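Local structure of probable arabinosyltransferase C (3PTY) at residues V37-D42 with T325-Y330; N156-R161 with I247-T252; V167-R172 with I240-P245; R251-V256 with L271-Q276. The protein probably polymerises arabinose into the arabinan of cell-wall arabinogalactan, the present chain being its extracellular C-terminal domain, a lectin-like carbohydrate-binding module. One frame throughout, in Å; residues are numbered along the deposited sequence.

Interaction 1 of 4, residues V37-D42 with T325-Y330; sequences VLVELD and TTVASY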
loop_
_atom_site.group_PDB
_atom_site.type_symbol
_atom_site.label_atom_id
_atom_site.label_comp_id
_atom_site.label_asym_id
_atom_site.label_seq_id
_atom_site.Cartn_x
_atom_site.Cartn_y
_atom_site.Cartn_z
ATOM N N VAL A 37 4.411 -16.757 -7.072
ATOM C CA VAL A 37 5.247 -15.643 -7.522
ATOM C C VAL A 37 6.613 -16.199 -7.908
ATOM O O VAL A 37 7.267 -16.869 -7.109
ATOM C CB VAL A 37 5.395 -14.546 -6.433
ATOM C CG1 VAL A 37 6.368 -13.452 -6.883
ATOM C CG2 VAL A 37 4.039 -13.932 -6.109
ATOM N N LEU A 38 7.029 -15.948 -9.145
ATOM C CA LEU A 38 8.325 -16.402 -9.633
ATOM C C LEU A 38 9.294 -15.225 -9.665
ATOM O O LEU A 38 9.002 -14.193 -10.263
ATOM C CB LEU A 38 8.182 -17.017 -11.031
ATOM C CG LEU A 38 7.252 -18.232 -11.117
ATOM C CD1 LEU A 38 7.303 -18.878 -12.501
ATOM C CD2 LEU A 38 7.626 -19.238 -10.052
ATOM N N VAL A 39 10.448 -15.387 -9.030
ATOM C CA VAL A 39 11.350 -14.265 -8.795
ATOM C C VAL A 39 12.607 -14.401 -9.639
ATOM O O VAL A 39 13.210 -15.472 -9.696
ATOM C CB VAL A 39 11.755 -14.194 -7.313
ATOM C CG1 VAL A 39 12.791 -13.098 -7.086
ATOM C CG2 VAL A 39 10.517 -13.976 -6.438
ATOM N N GLU A 40 12.996 -13.306 -10.282
ATOM C CA GLU A 40 14.166 -13.279 -11.147
ATOM C C GLU A 40 15.241 -12.413 -10.504
ATOM O O GLU A 40 15.317 -11.214 -10.764
ATOM C CB GLU A 40 13.781 -12.714 -12.522
ATOM C CG GLU A 40 14.946 -12.561 -13.474
ATOM C CD GLU A 40 14.566 -11.863 -14.776
ATOM O OE1 GLU A 40 13.582 -11.086 -14.795
ATOM O OE2 GLU A 40 15.273 -12.093 -15.778
ATOM N N LEU A 41 16.063 -13.021 -9.653
ATOM C CA LEU A 41 17.077 -12.278 -8.905
ATOM C C LEU A 41 18.215 -11.767 -9.782
ATOM O O LEU A 41 18.839 -10.750 -9.474
ATOM C CB LEU A 41 17.675 -13.148 -7.797
ATOM C CG LEU A 41 16.819 -13.367 -6.550
ATOM C CD1 LEU A 41 17.605 -14.180 -5.529
ATOM C CD2 LEU A 41 16.408 -12.031 -5.967
ATOM N N ASP A 42 18.496 -12.478 -10.865
ATOM C CA ASP A 42 19.628 -12.123 -11.717
ATOM C C ASP A 42 19.176 -11.985 -13.161
ATOM O O ASP A 42 19.331 -12.901 -13.956
ATOM C CB ASP A 42 20.724 -13.183 -11.613
ATOM C CG ASP A 42 22.000 -12.770 -12.326
ATOM O OD1 ASP A 42 22.036 -11.656 -12.895
ATOM O OD2 ASP A 42 22.964 -13.558 -12.317
ATOM N N THR A 325 15.324 -2.403 -2.940
ATOM C CA THR A 325 15.456 -2.641 -4.375
ATOM C C THR A 325 14.433 -3.661 -4.863
ATOM O O THR A 325 14.494 -4.831 -4.498
ATOM C CB THR A 325 16.857 -3.175 -4.715
ATOM O OG1 THR A 325 17.843 -2.284 -4.186
ATOM C CG2 THR A 325 17.033 -3.292 -6.220
ATOM N N THR A 326 13.491 -3.218 -5.687
ATOM C CA THR A 326 12.509 -4.129 -6.254
ATOM C C THR A 326 13.207 -5.158 -7.137
ATOM O O THR A 326 14.015 -4.809 -7.992
ATOM C CB THR A 326 11.454 -3.367 -7.066
ATOM O OG1 THR A 326 10.799 -2.427 -6.209
ATOM C CG2 THR A 326 10.414 -4.321 -7.648
ATOM N N VAL A 327 12.910 -6.432 -6.922
ATOM C CA VAL A 327 13.475 -7.466 -7.774
ATOM C C VAL A 327 12.428 -7.877 -8.804
ATOM O O VAL A 327 11.223 -7.793 -8.551
ATOM C CB VAL A 327 13.944 -8.686 -6.963
ATOM C CG1 VAL A 327 15.010 -8.267 -5.947
ATOM C CG2 VAL A 327 12.772 -9.329 -6.256
ATOM N N ALA A 328 12.878 -8.296 -9.978
ATOM C CA ALA A 328 11.938 -8.665 -11.028
ATOM C C ALA A 328 11.149 -9.893 -10.587
ATOM O O ALA A 328 11.718 -10.840 -10.056
ATOM C CB ALA A 328 12.684 -8.944 -12.329
ATOM N N SER A 329 9.838 -9.885 -10.795
ATOM C CA SER A 329 9.040 -11.058 -10.463
ATOM C C SER A 329 7.813 -11.166 -11.365
ATOM O O SER A 329 7.391 -10.177 -11.967
ATOM C CB SER A 329 8.606 -11.014 -8.994
ATOM O OG SER A 329 7.632 -10.002 -8.800
ATOM N N TYR A 330 7.235 -12.366 -11.427
ATOM C CA TYR A 330 6.126 -12.665 -12.331
ATOM C C TYR A 330 5.166 -13.621 -11.644
ATOM O O TYR A 330 5.595 -14.520 -10.932
ATOM C CB TYR A 330 6.658 -13.320 -13.618
ATOM C CG TYR A 330 7.851 -12.580 -14.178
ATOM C CD1 TYR A 330 9.131 -12.871 -13.741
ATOM C CD2 TYR A 330 7.693 -11.569 -15.121
ATOM C CE1 TYR A 330 10.229 -12.188 -14.229
ATOM C CE2 TYR A 330 8.798 -10.873 -15.619
ATOM C CZ TYR A 330 10.057 -11.192 -15.167
ATOM O OH TYR A 330 11.164 -10.518 -15.638
HETATM O O HOH W 1 15.735 -8.616 -10.046
#

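Interaction 2 of 4, residues N156-R161 with I247-T252; sequences NEQRDR and IPRVRT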
loop_
_atom_site.group_PDB
_atom_site.type_symbol
_atom_site.label_atom_id
_atom_site.label_comp_id
_atom_site.label_asym_id
_atom_site.label_seq_id
_atom_site.Cartn_x
_atom_site.Cartn_y
_atom_site.Cartn_z
ATOM N N ASN A 156 19.527 -24.711 -26.205
ATOM C CA ASN A 156 19.797 -25.507 -25.014
ATOM C C ASN A 156 18.707 -25.292 -23.972
ATOM O O ASN A 156 18.496 -24.174 -23.507
ATOM C CB ASN A 156 21.160 -25.143 -24.435
ATOM N N GLU A 157 18.014 -26.368 -23.614
ATOM C CA GLU A 157 16.897 -26.291 -22.677
ATOM C C GLU A 157 17.351 -26.009 -21.244
ATOM O O GLU A 157 18.380 -26.518 -20.792
ATOM C CB GLU A 157 16.062 -27.568 -22.733
ATOM N N GLN A 158 16.580 -25.184 -20.541
ATOM C CA GLN A 158 16.825 -24.925 -19.125
ATOM C C GLN A 158 15.532 -24.970 -18.316
ATOM O O GLN A 158 14.518 -24.375 -18.693
ATOM C CB GLN A 158 17.540 -23.592 -18.913
ATOM C CG GLN A 158 19.035 -23.731 -18.760
ATOM C CD GLN A 158 19.630 -22.618 -17.924
ATOM O OE1 GLN A 158 18.923 -21.712 -17.480
ATOM N NE2 GLN A 158 20.936 -22.681 -17.700
ATOM N N ARG A 159 15.584 -25.676 -17.194
ATOM C CA ARG A 159 14.397 -25.929 -16.390
ATOM C C ARG A 159 13.855 -24.668 -15.725
ATOM O O ARG A 159 12.645 -24.512 -15.570
ATOM C CB ARG A 159 14.692 -26.995 -15.340
ATOM N N ASP A 160 14.749 -23.766 -15.343
ATOM C CA ASP A 160 14.376 -22.663 -14.461
ATOM C C ASP A 160 13.964 -21.390 -15.201
ATOM O O ASP A 160 14.004 -20.307 -14.626
ATOM C CB ASP A 160 15.541 -22.337 -13.525
ATOM C CG ASP A 160 16.764 -21.832 -14.276
ATOM O OD1 ASP A 160 16.824 -22.022 -15.510
ATOM O OD2 ASP A 160 17.667 -21.247 -13.641
ATOM N N ARG A 161 13.577 -21.509 -16.467
ATOM C CA ARG A 161 13.207 -20.329 -17.255
ATOM C C ARG A 161 11.704 -20.058 -17.215
ATOM O O ARG A 161 10.902 -20.984 -17.272
ATOM C CB ARG A 161 13.638 -20.498 -18.715
ATOM C CG ARG A 161 15.141 -20.424 -18.990
ATOM C CD ARG A 161 15.375 -20.572 -20.503
ATOM N NE ARG A 161 16.744 -20.278 -20.924
ATOM C CZ ARG A 161 17.486 -21.081 -21.683
ATOM N NH1 ARG A 161 16.989 -22.235 -22.118
ATOM N NH2 ARG A 161 18.723 -20.731 -22.018
ATOM N N ILE A 247 15.299 -13.980 -21.388
ATOM C CA ILE A 247 14.336 -14.981 -20.936
ATOM C C ILE A 247 14.648 -15.269 -19.474
ATOM O O ILE A 247 15.670 -15.870 -19.159
ATOM C CB ILE A 247 14.433 -16.274 -21.766
ATOM C CG1 ILE A 247 14.062 -15.990 -23.231
ATOM C CG2 ILE A 247 13.506 -17.354 -21.194
ATOM C CD1 ILE A 247 14.227 -17.209 -24.148
ATOM N N PRO A 248 13.772 -14.823 -18.569
ATOM C CA PRO A 248 14.119 -14.821 -17.139
ATOM C C PRO A 248 14.419 -16.198 -16.569
ATOM O O PRO A 248 13.694 -17.151 -16.848
ATOM C CB PRO A 248 12.860 -14.255 -16.473
ATOM C CG PRO A 248 12.229 -13.397 -17.545
ATOM C CD PRO A 248 12.467 -14.190 -18.821
ATOM N N ARG A 249 15.481 -16.297 -15.774
ATOM C CA ARG A 249 15.695 -17.480 -14.952
ATOM C C ARG A 249 15.070 -17.193 -13.590
ATOM O O ARG A 249 15.357 -16.167 -12.985
ATOM C CB ARG A 249 17.190 -17.782 -14.847
ATOM C CG ARG A 249 17.837 -17.977 -16.228
ATOM C CD ARG A 249 19.302 -18.363 -16.140
ATOM N NE ARG A 249 19.480 -19.688 -15.555
ATOM C CZ ARG A 249 20.662 -20.249 -15.321
ATOM N NH1 ARG A 249 21.778 -19.599 -15.624
ATOM N NH2 ARG A 249 20.727 -21.460 -14.784
ATOM N N VAL A 250 14.206 -18.084 -13.115
ATOM C CA VAL A 250 13.380 -17.778 -11.945
ATOM C C VAL A 250 13.377 -18.905 -10.919
ATOM O O VAL A 250 13.707 -20.044 -11.240
ATOM C CB VAL A 250 11.903 -17.486 -12.341
ATOM C CG1 VAL A 250 11.801 -16.242 -13.214
ATOM C CG2 VAL A 250 11.291 -18.692 -13.050
ATOM N N ARG A 251 13.007 -18.558 -9.686
ATOM C CA ARG A 251 12.757 -19.512 -8.600
ATOM C C ARG A 251 11.520 -18.986 -7.890
ATOM O O ARG A 251 11.226 -17.798 -7.975
ATOM C CB ARG A 251 13.928 -19.533 -7.615
ATOM C CG ARG A 251 15.246 -20.055 -8.197
ATOM C CD ARG A 251 16.453 -19.467 -7.449
ATOM N NE ARG A 251 16.483 -19.856 -6.039
ATOM C CZ ARG A 251 17.193 -19.234 -5.099
ATOM N NH1 ARG A 251 17.939 -18.181 -5.405
ATOM N NH2 ARG A 251 17.158 -19.665 -3.844
ATOM N N THR A 252 10.784 -19.843 -7.194
ATOM C CA THR A 252 9.599 -19.357 -6.490
ATOM C C THR A 252 10.012 -18.397 -5.385
ATOM O O THR A 252 11.108 -18.499 -4.834
ATOM C CB THR A 252 8.803 -20.495 -5.848
ATOM O OG1 THR A 252 9.602 -21.090 -4.823
ATOM C CG2 THR A 252 8.412 -21.553 -6.893
#

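Interaction 3 of 4, residues V167-R172 with I240-P245; sequences VTAAGR and IALTPP. With PO4 (phosphate ion), chain D.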
loop_
_atom_site.group_PDB
_atom_site.type_symbol
_atom_site.label_atom_id
_atom_site.label_comp_id
_atom_site.label_asym_id
_atom_site.label_seq_id
_atom_site.Cartn_x
_atom_site.Cartn_y
_atom_site.Cartn_z
ATOM N N VAL A 167 11.622 -7.566 -21.697
ATOM C CA VAL A 167 12.457 -6.393 -21.898
ATOM C C VAL A 167 12.150 -5.380 -20.802
ATOM O O VAL A 167 11.006 -4.973 -20.635
ATOM C CB VAL A 167 12.179 -5.743 -23.268
ATOM C CG1 VAL A 167 12.842 -4.371 -23.353
ATOM C CG2 VAL A 167 12.656 -6.658 -24.391
ATOM N N THR A 168 13.165 -4.990 -20.042
ATOM C CA THR A 168 12.992 -3.899 -19.083
ATOM C C THR A 168 12.949 -2.554 -19.818
ATOM O O THR A 168 13.854 -2.235 -20.595
ATOM C CB THR A 168 14.100 -3.917 -18.035
ATOM O OG1 THR A 168 13.980 -5.121 -17.266
ATOM C CG2 THR A 168 13.988 -2.704 -17.104
ATOM N N ALA A 169 11.891 -1.779 -19.585
ATOM C CA ALA A 169 11.651 -0.550 -20.343
ATOM C C ALA A 169 11.116 0.557 -19.447
ATOM O O ALA A 169 10.562 0.288 -18.382
ATOM C CB ALA A 169 10.649 -0.820 -21.484
ATOM N N ALA A 170 11.282 1.803 -19.887
ATOM C CA ALA A 170 10.698 2.948 -19.199
ATOM C C ALA A 170 10.045 3.868 -20.214
ATOM O O ALA A 170 10.256 3.718 -21.420
ATOM C CB ALA A 170 11.768 3.708 -18.398
ATOM N N GLY A 171 9.252 4.818 -19.726
ATOM C CA GLY A 171 8.636 5.803 -20.595
ATOM C C GLY A 171 7.136 5.653 -20.744
ATOM O O GLY A 171 6.504 4.867 -20.039
ATOM N N ARG A 172 6.560 6.426 -21.659
ATOM C CA ARG A 172 5.136 6.317 -21.958
ATOM C C ARG A 172 4.979 6.049 -23.433
ATOM O O ARG A 172 5.418 6.841 -24.266
ATOM C CB ARG A 172 4.390 7.604 -21.596
ATOM C CG ARG A 172 4.503 8.016 -20.144
ATOM C CD ARG A 172 3.652 9.262 -19.894
ATOM N NE ARG A 172 3.908 9.853 -18.586
ATOM C CZ ARG A 172 5.004 10.540 -18.285
ATOM N NH1 ARG A 172 5.951 10.712 -19.201
ATOM N NH2 ARG A 172 5.157 11.049 -17.069
ATOM N N ILE A 240 10.536 6.629 -24.934
ATOM C CA ILE A 240 10.758 5.199 -24.729
ATOM C C ILE A 240 12.211 4.934 -24.357
ATOM O O ILE A 240 13.114 5.492 -24.970
ATOM C CB ILE A 240 10.466 4.407 -26.026
ATOM C CG1 ILE A 240 9.052 4.702 -26.534
ATOM C CG2 ILE A 240 10.632 2.902 -25.785
ATOM C CD1 ILE A 240 8.755 4.110 -27.913
ATOM N N ALA A 241 12.437 4.087 -23.356
ATOM C CA ALA A 241 13.786 3.615 -23.052
ATOM C C ALA A 241 13.772 2.093 -22.965
ATOM O O ALA A 241 12.865 1.514 -22.363
ATOM C CB ALA A 241 14.298 4.219 -21.747
ATOM N N LEU A 242 14.773 1.450 -23.560
ATOM C CA LEU A 242 14.811 -0.010 -23.634
ATOM C C LEU A 242 16.153 -0.569 -23.198
ATOM O O LEU A 242 17.166 0.126 -23.223
ATOM C CB LEU A 242 14.536 -0.491 -25.066
ATOM C CG LEU A 242 13.208 -0.100 -25.728
ATOM C CD1 LEU A 242 13.193 -0.579 -27.168
ATOM C CD2 LEU A 242 12.029 -0.673 -24.964
ATOM N N THR A 243 16.143 -1.838 -22.808
ATOM C CA THR A 243 17.361 -2.591 -22.539
ATOM C C THR A 243 17.210 -3.882 -23.339
ATOM O O THR A 243 16.142 -4.123 -23.904
ATOM C CB THR A 243 17.508 -2.902 -21.040
ATOM O OG1 THR A 243 16.303 -3.518 -20.570
ATOM C CG2 THR A 243 17.764 -1.618 -20.242
ATOM N N PRO A 244 18.268 -4.709 -23.411
ATOM C CA PRO A 244 18.186 -5.874 -24.310
ATOM C C PRO A 244 17.236 -6.971 -23.848
ATOM O O PRO A 244 16.873 -7.022 -22.672
ATOM C CB PRO A 244 19.633 -6.397 -24.340
ATOM C CG PRO A 244 20.469 -5.181 -24.060
ATOM C CD PRO A 244 19.654 -4.441 -22.996
ATOM N N PRO A 245 16.843 -7.859 -24.776
ATOM C CA PRO A 245 15.868 -8.913 -24.478
ATOM C C PRO A 245 16.462 -10.043 -23.647
ATOM O O PRO A 245 17.649 -10.364 -23.761
ATOM C CB PRO A 245 15.480 -9.442 -25.861
ATOM C CG PRO A 245 16.674 -9.132 -26.741
ATOM C CD PRO A 245 17.280 -7.864 -26.185
HETATM P P PO4 D . 8.694 12.140 -17.221
HETATM O O1 PO4 D . 7.481 12.398 -16.353
HETATM O O2 PO4 D . 9.376 10.867 -16.768
HETATM O O3 PO4 D . 9.662 13.296 -17.085
HETATM O O4 PO4 D . 8.264 12.014 -18.665
HETATM O O HOH W 2 15.905 -6.272 -20.380
#

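Interaction 4 of 4, residues R251-V256 with L271-Q276; sequences RTLQNV and LAFPCQ. With AFO (octyl alpha-D-arabinofuranoside), chain B.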
loop_
_atom_site.group_PDB
_atom_site.type_symbol
_atom_site.label_atom_id
_atom_site.label_comp_id
_atom_site.label_asym_id
_atom_site.label_seq_id
_atom_site.Cartn_x
_atom_site.Cartn_y
_atom_site.Cartn_z
ATOM N N ARG A 251 13.007 -18.558 -9.686
ATOM C CA ARG A 251 12.757 -19.512 -8.600
ATOM C C ARG A 251 11.520 -18.986 -7.890
ATOM O O ARG A 251 11.226 -17.798 -7.975
ATOM C CB ARG A 251 13.928 -19.533 -7.615
ATOM C CG ARG A 251 15.246 -20.055 -8.197
ATOM C CD ARG A 251 16.453 -19.467 -7.449
ATOM N NE ARG A 251 16.483 -19.856 -6.039
ATOM C CZ ARG A 251 17.193 -19.234 -5.099
ATOM N NH1 ARG A 251 17.939 -18.181 -5.405
ATOM N NH2 ARG A 251 17.158 -19.665 -3.844
ATOM N N THR A 252 10.784 -19.843 -7.194
ATOM C CA THR A 252 9.599 -19.357 -6.490
ATOM C C THR A 252 10.012 -18.397 -5.385
ATOM O O THR A 252 11.108 -18.499 -4.834
ATOM C CB THR A 252 8.803 -20.495 -5.848
ATOM O OG1 THR A 252 9.602 -21.090 -4.823
ATOM C CG2 THR A 252 8.412 -21.553 -6.893
ATOM N N LEU A 253 9.130 -17.462 -5.053
ATOM C CA LEU A 253 9.398 -16.545 -3.955
ATOM C C LEU A 253 9.658 -17.332 -2.665
ATOM O O LEU A 253 10.511 -16.958 -1.858
ATOM C CB LEU A 253 8.226 -15.579 -3.782
ATOM C CG LEU A 253 8.345 -14.458 -2.747
ATOM C CD1 LEU A 253 7.501 -13.237 -3.163
ATOM C CD2 LEU A 253 7.947 -14.953 -1.361
ATOM N N GLN A 254 8.938 -18.435 -2.481
ATOM C CA GLN A 254 9.152 -19.274 -1.300
ATOM C C GLN A 254 10.589 -19.784 -1.247
ATOM O O GLN A 254 11.218 -19.807 -0.190
ATOM C CB GLN A 254 8.180 -20.456 -1.278
ATOM C CG GLN A 254 8.309 -21.323 -0.023
ATOM C CD GLN A 254 8.059 -20.528 1.238
ATOM O OE1 GLN A 254 7.224 -19.628 1.253
ATOM N NE2 GLN A 254 8.785 -20.850 2.305
ATOM N N ASN A 255 11.107 -20.202 -2.394
ATOM C CA ASN A 255 12.476 -20.702 -2.454
ATOM C C ASN A 255 13.501 -19.587 -2.277
ATOM O O ASN A 255 14.565 -19.799 -1.702
ATOM C CB ASN A 255 12.724 -21.441 -3.773
ATOM C CG ASN A 255 14.147 -21.966 -3.890
ATOM O OD1 ASN A 255 15.082 -21.212 -4.167
ATOM N ND2 ASN A 255 14.314 -23.268 -3.688
ATOM N N VAL A 256 13.177 -18.395 -2.776
ATOM C CA VAL A 256 14.101 -17.274 -2.706
ATOM C C VAL A 256 14.115 -16.629 -1.323
ATOM O O VAL A 256 15.177 -16.380 -0.755
ATOM C CB VAL A 256 13.746 -16.198 -3.762
ATOM C CG1 VAL A 256 14.452 -14.888 -3.444
ATOM C CG2 VAL A 256 14.124 -16.689 -5.146
ATOM N N LEU A 271 -1.433 -12.116 4.874
ATOM C CA LEU A 271 -2.406 -13.210 4.901
ATOM C C LEU A 271 -2.130 -14.187 3.759
ATOM O O LEU A 271 -2.311 -15.394 3.896
ATOM C CB LEU A 271 -3.832 -12.660 4.776
ATOM C CG LEU A 271 -4.345 -11.772 5.919
ATOM C CD1 LEU A 271 -5.752 -11.261 5.601
ATOM C CD2 LEU A 271 -4.346 -12.531 7.225
ATOM N N ALA A 272 -1.675 -13.644 2.636
ATOM C CA ALA A 272 -1.396 -14.430 1.440
ATOM C C ALA A 272 -0.011 -15.076 1.455
ATOM O O ALA A 272 0.305 -15.887 0.582
ATOM C CB ALA A 272 -1.551 -13.551 0.196
ATOM N N PHE A 273 0.810 -14.717 2.442
ATOM C CA PHE A 273 2.181 -15.222 2.531
ATOM C C PHE A 273 2.409 -15.846 3.904
ATOM O O PHE A 273 3.227 -15.358 4.685
ATOM C CB PHE A 273 3.190 -14.088 2.292
ATOM C CG PHE A 273 3.179 -13.554 0.882
ATOM C CD1 PHE A 273 2.400 -12.458 0.547
ATOM C CD2 PHE A 273 3.935 -14.161 -0.107
ATOM C CE1 PHE A 273 2.385 -11.970 -0.759
ATOM C CE2 PHE A 273 3.919 -13.688 -1.408
ATOM C CZ PHE A 273 3.145 -12.585 -1.733
ATOM N N PRO A 274 1.685 -16.932 4.200
ATOM C CA PRO A 274 1.662 -17.512 5.546
ATOM C C PRO A 274 3.019 -18.054 5.996
ATOM O O PRO A 274 3.246 -18.147 7.199
ATOM C CB PRO A 274 0.655 -18.662 5.403
ATOM C CG PRO A 274 0.742 -19.029 3.945
ATOM C CD PRO A 274 0.816 -17.685 3.277
ATOM N N CYS A 275 3.902 -18.405 5.061
ATOM C CA CYS A 275 5.188 -19.003 5.432
ATOM C C CYS A 275 6.308 -17.978 5.600
ATOM O O CYS A 275 7.402 -18.323 6.042
ATOM C CB CYS A 275 5.623 -20.071 4.417
ATOM S SG CYS A 275 4.494 -21.493 4.236
ATOM N N GLN A 276 6.054 -16.723 5.235
ATOM C CA GLN A 276 7.070 -15.683 5.405
ATOM C C GLN A 276 7.069 -15.146 6.829
ATOM O O GLN A 276 6.014 -14.970 7.426
ATOM C CB GLN A 276 6.863 -14.531 4.418
ATOM C CG GLN A 276 7.565 -14.753 3.093
ATOM C CD GLN A 276 7.078 -16.005 2.409
ATOM O OE1 GLN A 276 5.908 -16.109 2.052
ATOM N NE2 GLN A 276 7.970 -16.972 2.232
HETATM C C1 AFO B . 0.055 -11.825 10.357
HETATM O O1 AFO B . -0.926 -12.065 11.368
HETATM C C2 AFO B . -0.630 -12.058 9.015
HETATM O O2 AFO B . -0.348 -11.013 8.075
HETATM C C3 AFO B . -0.129 -13.399 8.518
HETATM O O3 AFO B . -1.247 -14.269 8.376
HETATM C C4 AFO B . 0.778 -13.925 9.622
HETATM O O4 AFO B . 1.095 -12.804 10.459
HETATM C C5 AFO B . 2.040 -14.603 9.094
HETATM O O5 AFO B . 2.579 -15.465 10.109
HETATM C "C1'" AFO B . -0.422 -11.978 12.698
HETATM C "C2'" AFO B . -1.493 -12.534 13.628
HETATM C "C3'" AFO B . -1.336 -12.039 15.063
HETATM C "C4'" AFO B . -2.275 -12.824 15.971
HETATM C "C5'" AFO B . -3.439 -13.420 15.184
HETATM C "C6'" AFO B . -4.499 -12.385 14.818
HETATM C "C7'" AFO B . -5.518 -12.973 13.846
HETATM C "C8'" AFO B . -6.628 -11.989 13.549
#

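Interaction 1 of 4, residues V37-D42 with T325-Y330
L38 and Y330 face each other as a hydrogen-bonded pair of antiparallel strands. L38 N gives a nearly straight bond to Y330 O at 2.7 Å. Y330 N returns one to L38 O at 2.8 Å. The same L38 O also takes a CA-H...O contact from S329 CA. Further along, E40 N donates to A328 O at 2.8 Å. The next step is made by water: it donates to E40 O at 2.7 Å and accepts from A328 N at 2.9 Å, so both backbone atoms are satisfied although the strands have begun to part.

On the face of L38, E40 and Y330 lies a buried polar pair. Y330 OH donates to E40 OE1 at 2.6 Å. The carboxylate comes to the ring edge, and its plane is turned 51° from that of the ring. The glutamate reaches this far because its chain is extended, with CG anti to the backbone N (chi1 176°). Its other oxygen, E40 OE2, is held by a salt bridge to R246. Both oxygens of the buried acid therefore have partners, which would probably favour its charged form.

V39 and S329 share the other face. V39 CG1 meets V327 CG2 at 3.9 Å, and just past the strand L41 CD2 lies alongside V327 CG1. S329 OG is hydrogen-bonded to W339 NE1, while S329 CB packs on V37 CG1. Strand 37-40 is the second strand of a mixed sheet, antiparallel to both 251-252 and 322-331, within the lectin-like C-terminal domain.

Interaction 2 of 4, residues N156-R161 with I247-T252
The R249 guanidinium has the poorly ordered side chain of Q158 over one face and the D160 carboxylate at its edge. The carboxylate plane is turned 78° from the guanidinium. R249 NE donates to D160 OD2 at 3.1 Å in a salt bridge, reaching OD2 from the syn side of the carboxylate and somewhat tilted from the guanidinium plane. R249 NH2 adds a weak bond to the same atom. A bend at chi3 (67°) in the arginine turns its head back to the acid. The second guanidinium, that of R161, carries Q158 CB on one face. At its edge, R161 NH1 donates to N156 O at 2.8 Å, nearly in the guanidinium plane.

Residues 158-161 form a type I beta turn, in the loop between strands 144-152 and 164-171. The turn meets the chain that leads into edge strand 251-252 of the mixed sheet, through a single backbone bridge between R161 and R249. V250 N donates to D160 O at 2.7 Å, and R161 CA makes a CA-H...O contact with P248 O at 3.2 Å. The extended aliphatic part of R161 crosses I247, with R161 CD 3.8 Å from I247 CG2. I247 also rests on P154 and L215. V250 packs against L38 and E40 of strand 37-40.

Interaction 3 of 4, residues V167-R172 with I240-P245
A170 and A241 make the central pair, joined by two backbone bonds. A170 N donates to A241 O at 3.0 Å, and A241 N to A170 O at 2.9 Å. Next along the strands, T168 O is gripped by T243. T243 OG1 donates to it at 2.8 Å, on a lone pair, while T243 N adds a weak bond. With chi1 at 52°, the hydroxyl sits between its own backbone N and carbonyl carbon, turned to the neighbouring strand. Water donates to T243 OG1 and P244 O and accepts from T168 N, so it links T168 to T243 and P244. T243 O is buried without a polar partner; V167 CG1 lies 3.4 Å from it.

Strands 164-171 and 240-242 are neighbours in the large antiparallel sheet. On one face, L242 CD2 touches A169 CB at 3.7 Å and lies 4.1 Å from V167 CG1. V167 and L242 also pack on strands 224-231 and 144-152 through L227, A229 and L146, consistent with the two layers of a lectin-like beta-sandwich. T168 OG1 is held by N210 and R246. Beyond the pairing, R172 offers its guanidinium edge to a phosphate, probably from crystallisation: R172 NH1 donates to phosphate O4 at 2.7 Å and R172 NH2 to phosphate O1 at 2.8 Å. W239 also binds this ion.

Interaction 4 of 4, residues R251-V256 with L271-Q276
Q254 and Q276 provide the one direct polar link. Q276 NE2 donates to Q254 OE1 at 2.9 Å, and the bond is nearly straight at 170°. The acceptor lies close to the Q276 amide plane, but the donor stands above the Q254 carbonyl plane. The two amides are turned 48° from each other. Both chains bend at chi2, which brings the amide ends together. Q276 NE2 also bonds G258 O.

The apolar contacts centre on L253. Its CD1 meets F273 CE2 at 4.0 Å, with the two side chains crossing at about a right angle. Its CD2 lies 4.0 Å from Q276 CD, against the carbon of the amide. C275 CB packs against the Q254 amide, 3.6 Å from Q254 OE1. C275 is tied covalently to C31 by a disulfide, and Q254 touches C31 as well. L271 and A272 pack against the second subunit, another copy of this protein, close to a bound octyl arabinofuranoside.

Bonds within each segment set the local shapes. T252 is the N-cap of helix 253-257, and its OG1 accepts from N255 N at 3.0 Å. R251 NE and NH2 both donate side-on to N255 OD1, and V256 CG2 covers a face of that guanidinium. Residues 273-276 form a type I beta turn.

The short helix 253-257 follows strand 251-252 directly and has L253 and V256 resting on strand 37-40. The turn 273-276 lies between helix 267-270 and strand 277-278, with F273 on I293 of strand 291-294.

How the interactions relate
Interactions 1, 2 and 4 meet around strands 37-40 and 251-252. V39 N lies 2.7 Å from R251 O, a probable hydrogen bond, and V37 O is 2.8 Å from L253 N. Interactions 2 and 4 share R251 and T252, with centres about 18 Å apart. Interaction 3 belongs to the other sheet. Its centre is about 17 Å from that of interaction 1, but its segment 240-245 is separated from segment 247-252 of interaction 2 by R246 alone. The I240 side chain is about 7 Å from the calcium ion, whereas the V37 side chain is about 10 Å from one arabinofuranoside and the F273 side chain about 12 Å from another.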